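Local coordinates for protein esterase (Capnocytophaga ochracea, PDB 4W9R) that is of unknown function but belongs to the putative esterase family of the alpha/beta-hydrolase clan and is probably a secreted or exported esterase-like protein, at residues N169-Y174 / E203-H208; A162-V167 / R197-H202. All coordinates share one frame; numbering follows the deposited sequence. Where two conformers were deposited one is given.

Contact 1 of 2, residues N169-Y174 / E203-H208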
loop_
_atom_site.group_PDB
_atom_site.type_symbol
_atom_site.label_atom_id
_atom_site.label_comp_id
_atom_site.label_asym_id
_atom_site.label_seq_id
_atom_site.Cartn_x
_atom_site.Cartn_y
_atom_site.Cartn_z
ATOM N N ASN B 169 5.837 -7.131 28.111
ATOM C CA ASN B 169 4.604 -6.401 27.827
ATOM C C ASN B 169 3.837 -6.920 26.611
ATOM O O ASN B 169 2.834 -7.620 26.757
ATOM C CB ASN B 169 4.914 -4.915 27.632
ATOM C CG ASN B 169 3.671 -4.089 27.350
ATOM O OD1 ASN B 169 2.565 -4.451 27.753
ATOM N ND2 ASN B 169 3.848 -2.972 26.654
ATOM N N ARG B 170 4.315 -6.595 25.414
ATOM C CA ARG B 170 3.630 -7.018 24.198
ATOM C C ARG B 170 4.588 -7.204 23.027
ATOM O O ARG B 170 5.545 -6.447 22.864
ATOM C CB ARG B 170 2.541 -6.008 23.824
ATOM C CG ARG B 170 1.766 -6.348 22.556
ATOM C CD ARG B 170 0.610 -5.388 22.351
ATOM N NE ARG B 170 -0.136 -5.656 21.123
ATOM C CZ ARG B 170 -0.030 -4.935 20.012
ATOM N NH1 ARG B 170 0.793 -3.896 19.967
ATOM N NH2 ARG B 170 -0.751 -5.249 18.945
ATOM N N LEU B 171 4.314 -8.214 22.207
ATOM C CA LEU B 171 5.061 -8.426 20.978
ATOM C C LEU B 171 4.113 -8.664 19.812
ATOM O O LEU B 171 3.350 -9.632 19.808
ATOM C CB LEU B 171 6.023 -9.605 21.119
ATOM C CG LEU B 171 6.733 -10.011 19.825
ATOM C CD1 LEU B 171 7.532 -8.845 19.254
ATOM C CD2 LEU B 171 7.623 -11.219 20.055
ATOM N N PHE B 172 4.163 -7.774 18.827
ATOM C CA PHE B 172 3.390 -7.949 17.605
ATOM C C PHE B 172 4.294 -8.471 16.497
ATOM O O PHE B 172 5.213 -7.778 16.061
ATOM C CB PHE B 172 2.730 -6.636 17.182
ATOM C CG PHE B 172 1.902 -6.749 15.933
ATOM C CD1 PHE B 172 0.567 -7.116 16.002
ATOM C CD2 PHE B 172 2.456 -6.488 14.688
ATOM C CE1 PHE B 172 -0.199 -7.222 14.855
ATOM C CE2 PHE B 172 1.694 -6.593 13.537
ATOM C CZ PHE B 172 0.366 -6.961 13.622
ATOM N N TYR B 173 4.034 -9.694 16.046
ATOM C CA TYR B 173 4.835 -10.287 14.985
ATOM C C TYR B 173 4.000 -10.550 13.738
ATOM O O TYR B 173 2.944 -11.178 13.809
ATOM C CB TYR B 173 5.489 -11.586 15.458
ATOM C CG TYR B 173 6.363 -12.233 14.409
ATOM C CD1 TYR B 173 7.656 -11.779 14.180
ATOM C CD2 TYR B 173 5.896 -13.292 13.639
ATOM C CE1 TYR B 173 8.458 -12.363 13.220
ATOM C CE2 TYR B 173 6.692 -13.882 12.676
ATOM C CZ TYR B 173 7.972 -13.414 12.471
ATOM O OH TYR B 173 8.768 -13.999 11.513
ATOM N N TYR B 174 4.489 -10.071 12.599
ATOM C CA TYR B 174 3.806 -10.267 11.327
ATOM C C TYR B 174 4.769 -10.769 10.261
ATOM O O TYR B 174 5.777 -10.125 9.971
ATOM C CB TYR B 174 3.146 -8.966 10.864
ATOM C CG TYR B 174 2.384 -9.088 9.562
ATOM C CD1 TYR B 174 3.002 -8.841 8.342
ATOM C CD2 TYR B 174 1.047 -9.449 9.552
ATOM C CE1 TYR B 174 2.308 -8.953 7.151
ATOM C CE2 TYR B 174 0.343 -9.561 8.367
ATOM C CZ TYR B 174 0.977 -9.312 7.171
ATOM O OH TYR B 174 0.276 -9.425 5.992
ATOM N N GLU B 203 0.616 -15.616 25.654
ATOM C CA GLU B 203 -0.483 -14.655 25.564
ATOM C C GLU B 203 -0.013 -13.219 25.328
ATOM O O GLU B 203 -0.768 -12.390 24.819
ATOM C CB GLU B 203 -1.343 -14.723 26.832
ATOM C CG GLU B 203 -0.590 -14.453 28.128
ATOM C CD GLU B 203 -0.597 -12.986 28.520
ATOM O OE1 GLU B 203 -1.408 -12.222 27.955
ATOM O OE2 GLU B 203 0.207 -12.598 29.393
ATOM N N SER B 204 1.232 -12.926 25.693
ATOM C CA SER B 204 1.781 -11.584 25.522
ATOM C C SER B 204 2.150 -11.308 24.066
ATOM O O SER B 204 2.490 -10.179 23.705
ATOM C CB SER B 204 3.011 -11.390 26.409
ATOM O OG SER B 204 4.071 -12.240 26.005
ATOM N N VAL B 205 2.081 -12.343 23.237
ATOM C CA VAL B 205 2.476 -12.227 21.840
ATOM C C VAL B 205 1.281 -12.301 20.896
ATOM O O VAL B 205 0.466 -13.218 20.979
ATOM C CB VAL B 205 3.483 -13.329 21.458
ATOM C CG1 VAL B 205 3.808 -13.268 19.975
ATOM C CG2 VAL B 205 4.745 -13.204 22.296
ATOM N N GLU B 206 1.184 -11.324 19.999
ATOM C CA GLU B 206 0.191 -11.359 18.935
ATOM C C GLU B 206 0.874 -11.774 17.637
ATOM O O GLU B 206 1.677 -11.027 17.079
ATOM C CB GLU B 206 -0.491 -9.999 18.785
ATOM C CG GLU B 206 -1.602 -9.964 17.749
ATOM C CD GLU B 206 -2.320 -8.628 17.717
ATOM O OE1 GLU B 206 -2.132 -7.829 18.662
ATOM O OE2 GLU B 206 -3.071 -8.375 16.751
ATOM N N TYR B 207 0.551 -12.975 17.165
ATOM C CA TYR B 207 1.243 -13.574 16.028
ATOM C C TYR B 207 0.378 -13.591 14.772
ATOM O O TYR B 207 -0.768 -14.041 14.801
ATOM C CB TYR B 207 1.684 -14.999 16.378
ATOM C CG TYR B 207 2.408 -15.732 15.270
ATOM C CD1 TYR B 207 1.706 -16.425 14.291
ATOM C CD2 TYR B 207 3.795 -15.746 15.213
ATOM C CE1 TYR B 207 2.361 -17.094 13.279
ATOM C CE2 TYR B 207 4.461 -16.421 14.207
ATOM C CZ TYR B 207 3.739 -17.093 13.244
ATOM O OH TYR B 207 4.390 -17.766 12.239
ATOM N N HIS B 208 0.939 -13.115 13.665
ATOM C CA HIS B 208 0.239 -13.137 12.386
ATOM C C HIS B 208 1.138 -13.621 11.257
ATOM O O HIS B 208 2.197 -13.046 11.003
ATOM C CB HIS B 208 -0.310 -11.748 12.047
ATOM C CG HIS B 208 -1.376 -11.274 12.984
ATOM N ND1 HIS B 208 -2.665 -11.758 12.949
ATOM C CD2 HIS B 208 -1.344 -10.356 13.980
ATOM C CE1 HIS B 208 -3.383 -11.160 13.883
ATOM N NE2 HIS B 208 -2.605 -10.306 14.523
#

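Contact 2 of 2, residues A162-V167 / R197-H202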
loop_
_atom_site.group_PDB
_atom_site.type_symbol
_atom_site.label_atom_id
_atom_site.label_comp_id
_atom_site.label_asym_id
_atom_site.label_seq_id
_atom_site.Cartn_x
_atom_site.Cartn_y
_atom_site.Cartn_z
ATOM N N ALA B 162 11.052 -18.909 21.813
ATOM C CA ALA B 162 10.983 -17.497 22.170
ATOM C C ALA B 162 9.537 -17.011 22.201
ATOM O O ALA B 162 9.148 -16.249 23.087
ATOM C CB ALA B 162 11.804 -16.663 21.202
ATOM N N LEU B 163 8.746 -17.459 21.230
ATOM C CA LEU B 163 7.333 -17.100 21.164
ATOM C C LEU B 163 6.554 -17.705 22.324
ATOM O O LEU B 163 5.609 -17.102 22.831
ATOM C CB LEU B 163 6.724 -17.554 19.838
ATOM C CG LEU B 163 7.106 -16.761 18.590
ATOM C CD1 LEU B 163 6.502 -17.406 17.359
ATOM C CD2 LEU B 163 6.648 -15.316 18.719
ATOM N N ALA B 164 6.954 -18.904 22.734
ATOM C CA ALA B 164 6.291 -19.597 23.830
ATOM C C ALA B 164 6.626 -18.947 25.170
ATOM O O ALA B 164 5.811 -18.950 26.092
ATOM C CB ALA B 164 6.682 -21.067 23.838
ATOM N N ALA B 165 7.830 -18.389 25.268
ATOM C CA ALA B 165 8.274 -17.733 26.492
ATOM C C ALA B 165 7.567 -16.398 26.688
ATOM O O ALA B 165 7.171 -16.048 27.801
ATOM C CB ALA B 165 9.780 -17.537 26.471
ATOM N N GLY B 166 7.415 -15.651 25.599
ATOM C CA GLY B 166 6.722 -14.379 25.644
ATOM C C GLY B 166 7.620 -13.210 25.996
ATOM O O GLY B 166 8.838 -13.348 26.096
ATOM N N VAL B 167 7.001 -12.050 26.184
ATOM C CA VAL B 167 7.717 -10.820 26.490
ATOM C C VAL B 167 7.092 -10.153 27.716
ATOM O O VAL B 167 5.960 -10.473 28.081
ATOM C CB VAL B 167 7.696 -9.854 25.287
ATOM C CG1 VAL B 167 8.528 -10.414 24.143
ATOM C CG2 VAL B 167 6.268 -9.596 24.843
ATOM N N ARG B 197 5.805 -22.109 14.629
ATOM C CA ARG B 197 4.499 -22.186 15.276
ATOM C C ARG B 197 4.283 -23.526 15.978
ATOM O O ARG B 197 3.190 -23.797 16.477
ATOM C CB ARG B 197 3.378 -21.945 14.262
ATOM C CG ARG B 197 3.192 -23.061 13.247
ATOM C CD ARG B 197 1.832 -22.957 12.573
ATOM N NE ARG B 197 1.589 -24.056 11.644
ATOM C CZ ARG B 197 1.608 -23.933 10.321
ATOM N NH1 ARG B 197 1.377 -24.990 9.553
ATOM N NH2 ARG B 197 1.852 -22.755 9.767
ATOM N N SER B 198 5.320 -24.359 15.996
ATOM C CA SER B 198 5.260 -25.678 16.634
ATOM C C SER B 198 4.715 -25.637 18.063
ATOM O O SER B 198 3.806 -26.391 18.410
ATOM C CB SER B 198 6.651 -26.318 16.644
ATOM O OG SER B 198 7.169 -26.434 15.332
ATOM N N ALA B 199 5.270 -24.753 18.882
ATOM C CA ALA B 199 4.798 -24.580 20.251
ATOM C C ALA B 199 3.681 -23.542 20.317
ATOM O O ALA B 199 3.642 -22.619 19.503
ATOM C CB ALA B 199 5.950 -24.180 21.163
ATOM N N PRO B 200 2.757 -23.703 21.279
ATOM C CA PRO B 200 1.712 -22.702 21.523
ATOM C C PRO B 200 2.299 -21.338 21.871
ATOM O O PRO B 200 3.290 -21.257 22.598
ATOM C CB PRO B 200 0.938 -23.285 22.708
ATOM C CG PRO B 200 1.167 -24.753 22.616
ATOM C CD PRO B 200 2.571 -24.906 22.110
ATOM N N VAL B 201 1.685 -20.280 21.358
ATOM C CA VAL B 201 2.205 -18.930 21.534
ATOM C C VAL B 201 1.758 -18.313 22.859
ATOM O O VAL B 201 0.591 -18.407 23.236
ATOM C CB VAL B 201 1.764 -18.017 20.370
ATOM C CG1 VAL B 201 2.341 -16.625 20.532
ATOM C CG2 VAL B 201 2.190 -18.618 19.040
ATOM N N HIS B 202 2.703 -17.689 23.559
ATOM C CA HIS B 202 2.427 -17.004 24.818
ATOM C C HIS B 202 1.416 -15.874 24.624
ATOM O O HIS B 202 1.367 -15.250 23.564
ATOM C CB HIS B 202 3.727 -16.460 25.415
ATOM C CG HIS B 202 3.582 -15.932 26.809
ATOM N ND1 HIS B 202 3.381 -14.596 27.082
ATOM C CD2 HIS B 202 3.621 -16.559 28.009
ATOM C CE1 HIS B 202 3.297 -14.424 28.390
ATOM N NE2 HIS B 202 3.440 -15.600 28.975
#

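Contact 1 of 2, residues N169-Y174 / E203-H208
Glu206 crosses the edge of the Phe172 ring and runs beside Arg170 where strand 205-213 runs parallel to strand 171-180, at one edge of the alpha/beta-hydrolase sheet; helix 183-196 links the two strands in a beta-alpha-beta crossover. The parallel pattern shows in the backbone of Glu206: its N donates to Leu171 O and its O receives Tyr173 N, so it grips both neighbours of its partner Phe172. The side chain runs past the ring. Glu206 CB stands 4.1 Å from Phe172 CD1, and with CG anti to the backbone N (chi1 -177°) and the chain extended, Glu206 CG follows at 4.0 Å from the same CD1. Glu206 CD arrives in the ring plane at its edge, 3.7 Å from Phe172 CD1, with the carboxylate turned nearly square to the ring. Two methylenes and two oxygens make glutamate apt here, since the hydrocarbon part suits the phenyl edge and the fork serves two nitrogens. Glu206 OE1 forms a salt bridge with Arg170 NH2 at 2.9 Å, the nitrogen coming from above the carboxylate plane while the oxygen stays near the guanidinium plane. Helix 217-232 covers this side, its Met231 touching His208 and its Cys232 touching Phe172. On the other face, Leu171 CB meets Val205 CG2, and the rings of Tyr173 and Tyr207 are nearly parallel but slid apart, both against Met196, with hydroxyls bonded to Asn130 and Glu193 respectively. Glu206 OE2 accepts the N-H of His208 NE2 at 3.0 Å through its anti lone pair, the oxygen lying in the imidazole plane.

Contact 2 of 2, residues A162-V167 / R197-H202
The imidazole of His202 lies beneath the end of helix 156-165 with one face turned to a backbone carbonyl: Ala165 O sits 3.6 Å above the ring plane, displaced toward the rim on the CD2 side. Holding CG anti to the backbone N (chi1 -171°) carries the ring along the last residues of the helix, so that Gly166 CA approaches His202 ND1 obliquely, at 3.6 Å. Behind the ring, His202 CB rests against two more carbonyl oxygens, Leu163 O and Ala164 O, each 3.3 Å away. The backbone joins in as His202 N donates to Leu163 O, a bond of 3.1 Å that is fairly straight at the hydrogen (161°), although the donor is tilted from the carbonyl plane. At this helix C-terminus, Leu163 O, which a further turn would have bonded to the N-H of Val167, is instead met by the loop that leads from helix 183-196 to strand 205-213. Gly166, the first residue to leave helical angles, has positive phi. Glycine suits the place twice over, because a beta carbon would collide with His202 ND1 and be jammed against Ala165 O. ND1 itself is hydrogen-bonded to Ser204 OG, which helps to fix the rotation of the ring. Replacing His202 by an alanine is likely to leave Ser204 OG without its ring partner and to open a gap beside Gly166 and Ala165 O. Farther back along the loop the contact is made by small groups. The methyl of Ala164 faces Pro200 O and meets the methyl of Ala199, whose CB points toward the helix, CB to CB at 4.2 Å; the short side chains let the two backbones come close. Val201 CG1 lies alongside Leu163 O, 4.0 Å away.

From the N terminus the chain passes through helix 156-165, strand 171-180, helix 183-196 and strand 205-213, so the four segments come in the order 162-167, 169-174, 197-202, 203-208. Contact 2 closes first, when the loop after helix 183-196 returns to the end of helix 156-165; contact 1 follows directly, as strand 205-213, outermost at this end of the sheet, settles beside strand 171-180. Each loop spans about thirty residues, and the two cross rather than nest. Their centres are about 9 Å apart. Ser204 OG probably bonds Val167 N, and Leu163 packs on Val205 and Tyr207, tying helix 156-165 to the edge of the sheet.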